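Local atomic coordinates of YkuI protein (Bacillus subtilis, PDB entry 2BAS), a protein that carries an EAL domain, binds the second messenger cyclic di-GMP, and probably acts as a phosphodiesterase specific for that cyclic dinucleotide. Residues S296-V307 and F405-L415. Residues are numbered along the deposited sequence; the frame is centred on the assembly and turned at random.
Sequences SEQFYKRVHQAV and FSYPMDDQMYL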
ATOM      1  N   SER A 296      11.880  23.477   1.880  1.00 65.09           N
ATOM      2  CA  SER A 296      10.545  23.894   1.533  1.00 63.79           C
ATOM      3  C   SER A 296      10.333  25.365   1.912  1.00 64.30           C
ATOM      4  O   SER A 296       9.763  26.120   1.131  1.00 64.63           O
ATOM      5  CB  SER A 296       9.532  23.005   2.254  1.00 64.75           C
ATOM      6  OG  SER A 296       8.204  23.408   1.967  1.00 68.29           O
ATOM      7  N   GLU A 297      10.789  25.769   3.103  1.00 63.87           N
ATOM      8  CA  GLU A 297      10.675  27.164   3.546  1.00 62.63           C
ATOM      9  C   GLU A 297      11.415  28.080   2.592  1.00 62.00           C
ATOM     10  O   GLU A 297      10.825  28.998   2.046  1.00 62.73           O
ATOM     11  CB  GLU A 297      11.191  27.367   4.975  1.00 63.29           C
ATOM     12  CG  GLU A 297      10.292  26.829   6.106  1.00 66.65           C
ATOM     13  CD  GLU A 297       9.040  27.662   6.347  1.00 70.74           C
ATOM     14  OE1 GLU A 297       8.829  28.107   7.499  1.00 72.64           O
ATOM     15  OE2 GLU A 297       8.264  27.870   5.390  1.00 71.23           O
ATOM     16  N   GLN A 298      12.698  27.819   2.361  1.00 60.99           N
ATOM     17  CA  GLN A 298      13.447  28.658   1.435  1.00 61.93           C
ATOM     18  C   GLN A 298      12.855  28.655   0.025  1.00 61.92           C
ATOM     19  O   GLN A 298      12.909  29.657  -0.666  1.00 62.18           O
ATOM     20  CB  GLN A 298      14.965  28.375   1.465  1.00 61.77           C
ATOM     21  CG  GLN A 298      15.650  28.958   2.721  1.00 66.66           C
ATOM     22  CD  GLN A 298      17.109  29.377   2.504  1.00 74.51           C
ATOM     23  OE1 GLN A 298      17.989  28.539   2.311  1.00 76.85           O
ATOM     24  NE2 GLN A 298      17.368  30.682   2.569  1.00 71.91           N
ATOM     25  N   PHE A 299      12.258  27.542  -0.392  1.00 63.80           N
ATOM     26  CA  PHE A 299      11.660  27.471  -1.721  1.00 64.83           C
ATOM     27  C   PHE A 299      10.453  28.393  -1.780  1.00 66.13           C
ATOM     28  O   PHE A 299      10.304  29.158  -2.734  1.00 67.88           O
ATOM     29  CB  PHE A 299      11.251  26.041  -2.071  1.00 64.87           C
ATOM     30  CG  PHE A 299      11.161  25.781  -3.545  1.00 63.90           C
ATOM     31  CD1 PHE A 299      12.278  25.370  -4.257  1.00 65.12           C
ATOM     32  CD2 PHE A 299       9.960  25.940  -4.221  1.00 65.86           C
ATOM     33  CE1 PHE A 299      12.199  25.122  -5.619  1.00 69.89           C
ATOM     34  CE2 PHE A 299       9.869  25.704  -5.586  1.00 65.41           C
ATOM     35  CZ  PHE A 299      10.990  25.293  -6.288  1.00 69.18           C
ATOM     36  N   TYR A 300       9.616  28.332  -0.745  1.00 64.09           N
ATOM     37  CA  TYR A 300       8.424  29.161  -0.665  1.00 64.41           C
ATOM     38  C   TYR A 300       8.758  30.642  -0.803  1.00 64.20           C
ATOM     39  O   TYR A 300       8.023  31.386  -1.454  1.00 64.96           O
ATOM     40  CB  TYR A 300       7.654  28.912   0.647  1.00 64.94           C
ATOM     41  CG  TYR A 300       6.525  29.894   0.890  1.00 64.16           C
ATOM     42  CD1 TYR A 300       5.360  29.848   0.126  1.00 65.29           C
ATOM     43  CD2 TYR A 300       6.623  30.876   1.876  1.00 61.61           C
ATOM     44  CE1 TYR A 300       4.313  30.760   0.339  1.00 62.71           C
ATOM     45  CE2 TYR A 300       5.587  31.783   2.095  1.00 59.30           C
ATOM     46  CZ  TYR A 300       4.438  31.720   1.315  1.00 62.25           C
ATOM     47  OH  TYR A 300       3.403  32.606   1.510  1.00 68.05           O
ATOM     48  N   LYS A 301       9.855  31.069  -0.187  1.00 63.34           N
ATOM     49  CA  LYS A 301      10.246  32.481  -0.227  1.00 63.91           C
ATOM     50  C   LYS A 301      10.617  32.894  -1.648  1.00 64.15           C
ATOM     51  O   LYS A 301      10.220  33.974  -2.103  1.00 63.91           O
ATOM     52  CB  LYS A 301      11.387  32.797   0.747  1.00 62.12           C
ATOM     53  CG  LYS A 301      11.119  32.377   2.178  1.00 64.30           C
ATOM     54  CD  LYS A 301      11.857  33.262   3.189  1.00 69.35           C
ATOM     55  CE  LYS A 301      12.198  32.497   4.475  1.00 71.03           C
ATOM     56  NZ  LYS A 301      11.108  31.587   4.947  1.00 73.75           N
ATOM     57  N   ARG A 302      11.351  32.022  -2.343  1.00 63.13           N
ATOM     58  CA  ARG A 302      11.760  32.287  -3.719  1.00 64.11           C
ATOM     59  C   ARG A 302      10.535  32.476  -4.618  1.00 64.76           C
ATOM     60  O   ARG A 302      10.439  33.466  -5.353  1.00 66.72           O
ATOM     61  CB  ARG A 302      12.685  31.183  -4.250  1.00 63.36           C
ATOM     62  CG  ARG A 302      13.138  31.362  -5.686  1.00 64.26           C
ATOM     63  CD  ARG A 302      14.304  32.317  -5.783  1.00 72.63           C
ATOM     64  NE  ARG A 302      14.556  32.765  -7.154  1.00 79.18           N
ATOM     65  CZ  ARG A 302      13.993  33.839  -7.715  1.00 80.80           C
ATOM     66  NH1 ARG A 302      13.121  34.586  -7.033  1.00 80.67           N
ATOM     67  NH2 ARG A 302      14.296  34.164  -8.965  1.00 75.38           N
ATOM     68  N   VAL A 303       9.590  31.549  -4.526  1.00 64.81           N
ATOM     69  CA  VAL A 303       8.369  31.600  -5.324  1.00 64.12           C
ATOM     70  C   VAL A 303       7.482  32.802  -4.969  1.00 64.44           C
ATOM     71  O   VAL A 303       6.933  33.444  -5.862  1.00 66.41           O
ATOM     72  CB  VAL A 303       7.607  30.256  -5.253  1.00 65.55           C
ATOM     73  CG1 VAL A 303       6.194  30.354  -5.860  1.00 60.55           C
ATOM     74  CG2 VAL A 303       8.440  29.146  -5.943  1.00 64.51           C
ATOM     75  N   HIS A 304       7.361  33.120  -3.683  1.00 63.45           N
ATOM     76  CA  HIS A 304       6.576  34.269  -3.242  1.00 61.75           C
ATOM     77  C   HIS A 304       7.121  35.586  -3.845  1.00 62.42           C
ATOM     78  O   HIS A 304       6.343  36.428  -4.316  1.00 61.90           O
ATOM     79  CB  HIS A 304       6.539  34.318  -1.710  1.00 62.72           C
ATOM     80  CG  HIS A 304       5.599  35.338  -1.150  1.00 61.95           C
ATOM     81  ND1 HIS A 304       4.227  35.178  -1.168  1.00 62.68           N
ATOM     82  CD2 HIS A 304       5.830  36.529  -0.550  1.00 64.18           C
ATOM     83  CE1 HIS A 304       3.657  36.230  -0.607  1.00 60.98           C
ATOM     84  NE2 HIS A 304       4.606  37.062  -0.217  1.00 60.47           N
ATOM     85  N   GLN A 305       8.445  35.764  -3.838  1.00 61.48           N
ATOM     86  CA  GLN A 305       9.060  36.925  -4.491  1.00 61.89           C
ATOM     87  C   GLN A 305       8.708  36.965  -5.969  1.00 61.70           C
ATOM     88  O   GLN A 305       8.228  37.976  -6.463  1.00 62.54           O
ATOM     89  CB  GLN A 305      10.568  36.882  -4.389  1.00 62.49           C
ATOM     90  CG  GLN A 305      11.125  37.215  -3.050  1.00 67.30           C
ATOM     91  CD  GLN A 305      12.638  37.262  -3.082  1.00 70.59           C
ATOM     92  OE1 GLN A 305      13.241  38.301  -2.805  1.00 68.99           O
ATOM     93  NE2 GLN A 305      13.263  36.135  -3.445  1.00 71.74           N
ATOM     94  N   ALA A 306       8.937  35.849  -6.660  1.00 61.57           N
ATOM     95  CA  ALA A 306       8.682  35.746  -8.095  1.00 61.76           C
ATOM     96  C   ALA A 306       7.231  36.076  -8.492  1.00 62.54           C
ATOM     97  O   ALA A 306       7.006  36.978  -9.305  1.00 63.14           O
ATOM     98  CB  ALA A 306       9.097  34.387  -8.604  1.00 61.89           C
ATOM     99  N   VAL A 307       6.260  35.365  -7.917  1.00 61.80           N
ATOM    100  CA  VAL A 307       4.842  35.645  -8.166  1.00 62.24           C
ATOM    101  C   VAL A 307       4.494  37.125  -7.895  1.00 63.47           C
ATOM    102  O   VAL A 307       4.242  37.882  -8.826  1.00 61.95           O
ATOM    103  CB  VAL A 307       3.919  34.728  -7.328  1.00 62.67           C
ATOM    104  CG1 VAL A 307       2.469  35.043  -7.618  1.00 60.21           C
ATOM    105  CG2 VAL A 307       4.207  33.236  -7.618  1.00 63.00           C
ATOM    106  N   PHE A 405       5.635  21.381  -6.053  1.00 59.70           N
ATOM    107  CA  PHE A 405       5.450  22.441  -5.063  1.00 58.89           C
ATOM    108  C   PHE A 405       4.129  23.193  -5.295  1.00 58.88           C
ATOM    109  O   PHE A 405       3.920  23.724  -6.384  1.00 58.89           O
ATOM    110  CB  PHE A 405       6.621  23.417  -5.084  1.00 56.92           C
ATOM    111  CG  PHE A 405       6.521  24.477  -4.042  1.00 57.33           C
ATOM    112  CD1 PHE A 405       6.990  24.243  -2.749  1.00 52.90           C
ATOM    113  CD2 PHE A 405       5.922  25.701  -4.331  1.00 54.08           C
ATOM    114  CE1 PHE A 405       6.884  25.219  -1.770  1.00 53.53           C
ATOM    115  CE2 PHE A 405       5.812  26.688  -3.344  1.00 52.71           C
ATOM    116  CZ  PHE A 405       6.288  26.445  -2.067  1.00 53.26           C
ATOM    117  N   SER A 406       3.274  23.232  -4.266  1.00 57.49           N
ATOM    118  CA  SER A 406       1.930  23.846  -4.305  1.00 59.50           C
ATOM    119  C   SER A 406       1.897  25.197  -3.618  1.00 59.10           C
ATOM    120  O   SER A 406       2.263  25.302  -2.455  1.00 59.69           O
ATOM    121  CB  SER A 406       0.926  22.981  -3.547  1.00 58.43           C
ATOM    122  OG  SER A 406       0.909  21.682  -4.059  1.00 69.56           O
ATOM    123  N   TYR A 407       1.395  26.207  -4.318  1.00 59.00           N
ATOM    124  CA  TYR A 407       1.393  27.567  -3.816  1.00 60.53           C
ATOM    125  C   TYR A 407       0.000  28.193  -3.935  1.00 61.28           C
ATOM    126  O   TYR A 407      -0.607  28.124  -5.001  1.00 63.31           O
ATOM    127  CB  TYR A 407       2.420  28.386  -4.596  1.00 58.64           C
ATOM    128  CG  TYR A 407       2.508  29.825  -4.176  1.00 59.47           C
ATOM    129  CD1 TYR A 407       3.380  30.221  -3.169  1.00 59.11           C
ATOM    130  CD2 TYR A 407       1.728  30.804  -4.788  1.00 61.94           C
ATOM    131  CE1 TYR A 407       3.469  31.544  -2.777  1.00 56.77           C
ATOM    132  CE2 TYR A 407       1.819  32.152  -4.402  1.00 52.56           C
ATOM    133  CZ  TYR A 407       2.684  32.504  -3.399  1.00 55.62           C
ATOM    134  OH  TYR A 407       2.784  33.818  -3.000  1.00 59.95           O
ATOM    135  N   PRO A 408      -0.522  28.773  -2.834  1.00 61.31           N
ATOM    136  CA  PRO A 408      -1.805  29.474  -2.898  1.00 62.08           C
ATOM    137  C   PRO A 408      -1.662  30.929  -3.358  1.00 63.78           C
ATOM    138  O   PRO A 408      -0.855  31.679  -2.812  1.00 63.62           O
ATOM    139  CB  PRO A 408      -2.317  29.415  -1.447  1.00 60.66           C
ATOM    140  CG  PRO A 408      -1.101  29.292  -0.601  1.00 58.84           C
ATOM    141  CD  PRO A 408       0.035  28.771  -1.467  1.00 61.76           C
HETATM  142  N   MSE A 409      -2.449  31.311  -4.359  1.00 66.44           N
HETATM  143  CA  MSE A 409      -2.474  32.676  -4.863  1.00 70.58           C
HETATM  144  C   MSE A 409      -3.775  33.346  -4.465  1.00 68.54           C
HETATM  145  O   MSE A 409      -4.615  32.744  -3.794  1.00 69.57           O
HETATM  146  CB  MSE A 409      -2.352  32.677  -6.382  1.00 69.28           C
HETATM  147  CG  MSE A 409      -0.989  32.273  -6.906  1.00 74.43           C
HETATM  148 SE   MSE A 409      -1.112  31.935  -8.822  1.00 84.76          SE
HETATM  149  CE  MSE A 409      -1.421  33.784  -9.396  1.00 79.36           C
ATOM    150  N   ASP A 410      -3.948  34.594  -4.882  1.00 67.09           N
ATOM    151  CA  ASP A 410      -5.185  35.300  -4.605  1.00 66.62           C
ATOM    152  C   ASP A 410      -6.323  34.798  -5.511  1.00 64.99           C
ATOM    153  O   ASP A 410      -6.070  34.205  -6.560  1.00 62.86           O
ATOM    154  CB  ASP A 410      -4.969  36.815  -4.723  1.00 67.45           C
ATOM    155  CG  ASP A 410      -3.844  37.327  -3.813  1.00 67.41           C
ATOM    156  OD1 ASP A 410      -3.358  36.575  -2.938  1.00 68.12           O
ATOM    157  OD2 ASP A 410      -3.442  38.493  -3.977  1.00 69.04           O
ATOM    158  N   ASP A 411      -7.566  35.039  -5.088  1.00 64.36           N
ATOM    159  CA  ASP A 411      -8.772  34.606  -5.810  1.00 63.62           C
ATOM    160  C   ASP A 411      -8.903  33.092  -5.873  1.00 63.05           C
ATOM    161  O   ASP A 411      -9.249  32.543  -6.922  1.00 63.73           O
ATOM    162  CB  ASP A 411      -8.817  35.164  -7.240  1.00 63.35           C
ATOM    163  CG  ASP A 411      -9.020  36.654  -7.283  1.00 64.61           C
ATOM    164  OD1 ASP A 411     -10.056  37.149  -6.766  1.00 64.18           O
ATOM    165  OD2 ASP A 411      -8.143  37.324  -7.872  1.00 63.65           O
ATOM    166  N   GLN A 412      -8.629  32.419  -4.760  1.00 61.39           N
ATOM    167  CA  GLN A 412      -8.744  30.963  -4.702  1.00 60.54           C
ATOM    168  C   GLN A 412      -8.200  30.284  -5.969  1.00 59.48           C
ATOM    169  O   GLN A 412      -8.899  29.508  -6.618  1.00 57.31           O
ATOM    170  CB  GLN A 412     -10.205  30.535  -4.458  1.00 60.70           C
ATOM    171  CG  GLN A 412     -10.807  30.983  -3.132  1.00 62.28           C
ATOM    172  CD  GLN A 412     -11.599  32.281  -3.235  1.00 67.86           C
ATOM    173  OE1 GLN A 412     -11.694  32.892  -4.304  1.00 71.12           O
ATOM    174  NE2 GLN A 412     -12.185  32.698  -2.116  1.00 66.47           N
HETATM  175  N   MSE A 413      -6.966  30.612  -6.335  1.00 61.14           N
HETATM  176  CA  MSE A 413      -6.287  29.967  -7.463  1.00 64.46           C
HETATM  177  C   MSE A 413      -5.092  29.206  -6.917  1.00 58.75           C
HETATM  178  O   MSE A 413      -4.615  29.493  -5.827  1.00 58.99           O
HETATM  179  CB  MSE A 413      -5.858  30.983  -8.519  1.00 61.90           C
HETATM  180  CG  MSE A 413      -7.000  31.550  -9.328  1.00 68.83           C
HETATM  181 SE   MSE A 413      -6.444  33.078 -10.436  1.00 87.08          SE
HETATM  182  CE  MSE A 413      -8.242  33.746 -11.056  1.00 72.18           C
ATOM    183  N   TYR A 414      -4.613  28.218  -7.653  1.00 56.67           N
ATOM    184  CA  TYR A 414      -3.531  27.407  -7.143  1.00 55.46           C
ATOM    185  C   TYR A 414      -2.487  27.153  -8.211  1.00 57.16           C
ATOM    186  O   TYR A 414      -2.806  26.897  -9.370  1.00 57.00           O
ATOM    187  CB  TYR A 414      -4.073  26.109  -6.507  1.00 53.05           C
ATOM    188  CG  TYR A 414      -5.017  26.420  -5.379  1.00 45.59           C
ATOM    189  CD1 TYR A 414      -6.383  26.548  -5.605  1.00 44.89           C
ATOM    190  CD2 TYR A 414      -4.538  26.661  -4.096  1.00 44.41           C
ATOM    191  CE1 TYR A 414      -7.259  26.892  -4.573  1.00 42.54           C
ATOM    192  CE2 TYR A 414      -5.403  27.003  -3.050  1.00 44.41           C
ATOM    193  CZ  TYR A 414      -6.761  27.116  -3.297  1.00 44.91           C
ATOM    194  OH  TYR A 414      -7.620  27.446  -2.263  1.00 51.28           O
ATOM    195  N   LEU A 415      -1.234  27.242  -7.784  1.00 58.47           N
ATOM    196  CA  LEU A 415      -0.099  27.165  -8.658  1.00 58.64           C
ATOM    197  C   LEU A 415       0.651  25.873  -8.358  1.00 60.43           C
ATOM    198  O   LEU A 415       0.852  25.504  -7.189  1.00 57.09           O
ATOM    199  CB  LEU A 415       0.783  28.384  -8.410  1.00 58.47           C
ATOM    200  CG  LEU A 415       2.144  28.561  -9.086  1.00 60.25           C
ATOM    201  CD1 LEU A 415       2.000  28.870 -10.579  1.00 54.66           C
ATOM    202  CD2 LEU A 415       2.889  29.690  -8.361  1.00 58.03           C
TER
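Tyr407 and Phe405, on the same side of strand 405-409, carry most of the contact with helix 296-307, whose side chains meet the Tyr407 ring both over a face and around its rim. Over one face lies Val303 CG1, offset toward the rim and 4.2 Å from the ring centroid, which meets the criteria for a CH-pi contact. In the plane of the ring, at its hydroxyl end, Tyr407 OH makes a somewhat bent hydrogen bond of 2.7 Å with His304 ND1; either group could be the donor. Tyr300 approaches from another side, its ring meeting that of Tyr407 rim to rim, the planes inclined by 33° and neither lying over the other, and Val307 CG2 lies 4.1 Å from Tyr407 CE2. With CG anti to the backbone N (chi1 180°), Tyr407 extends from the strand far enough for its hydroxyl to meet the histidine. Phe405 points at the preceding helical turns. Phe299 CD2 sits over one face of its ring, 3.7 Å from Phe405 CD1, in an oblique pairing, while Phe405 CZ reaches the edge of the Tyr300 ring and lies 3.7 Å from Tyr300 CA. Losing the Phe405 ring to an alanine would probably leave Phe299 short of this aromatic neighbour and open a gap beside the Tyr300 backbone. Farther along the helix, Val307 CG2 and Leu415 CD2 meet tip to tip at 3.9 Å, bringing the second strand of the hairpin into the apolar layer. Within the EAL-domain associated signalling domain, the long helix 271-311 thus packs against a face of the six-stranded antiparallel sheet; the axis of segment 296-307 makes 47° with that of strand 405-409. Helix 318-328 adds Phe321 against Val307 and Leu325 against Leu415, whereas Ser406 and Tyr414 contact helix 374-384.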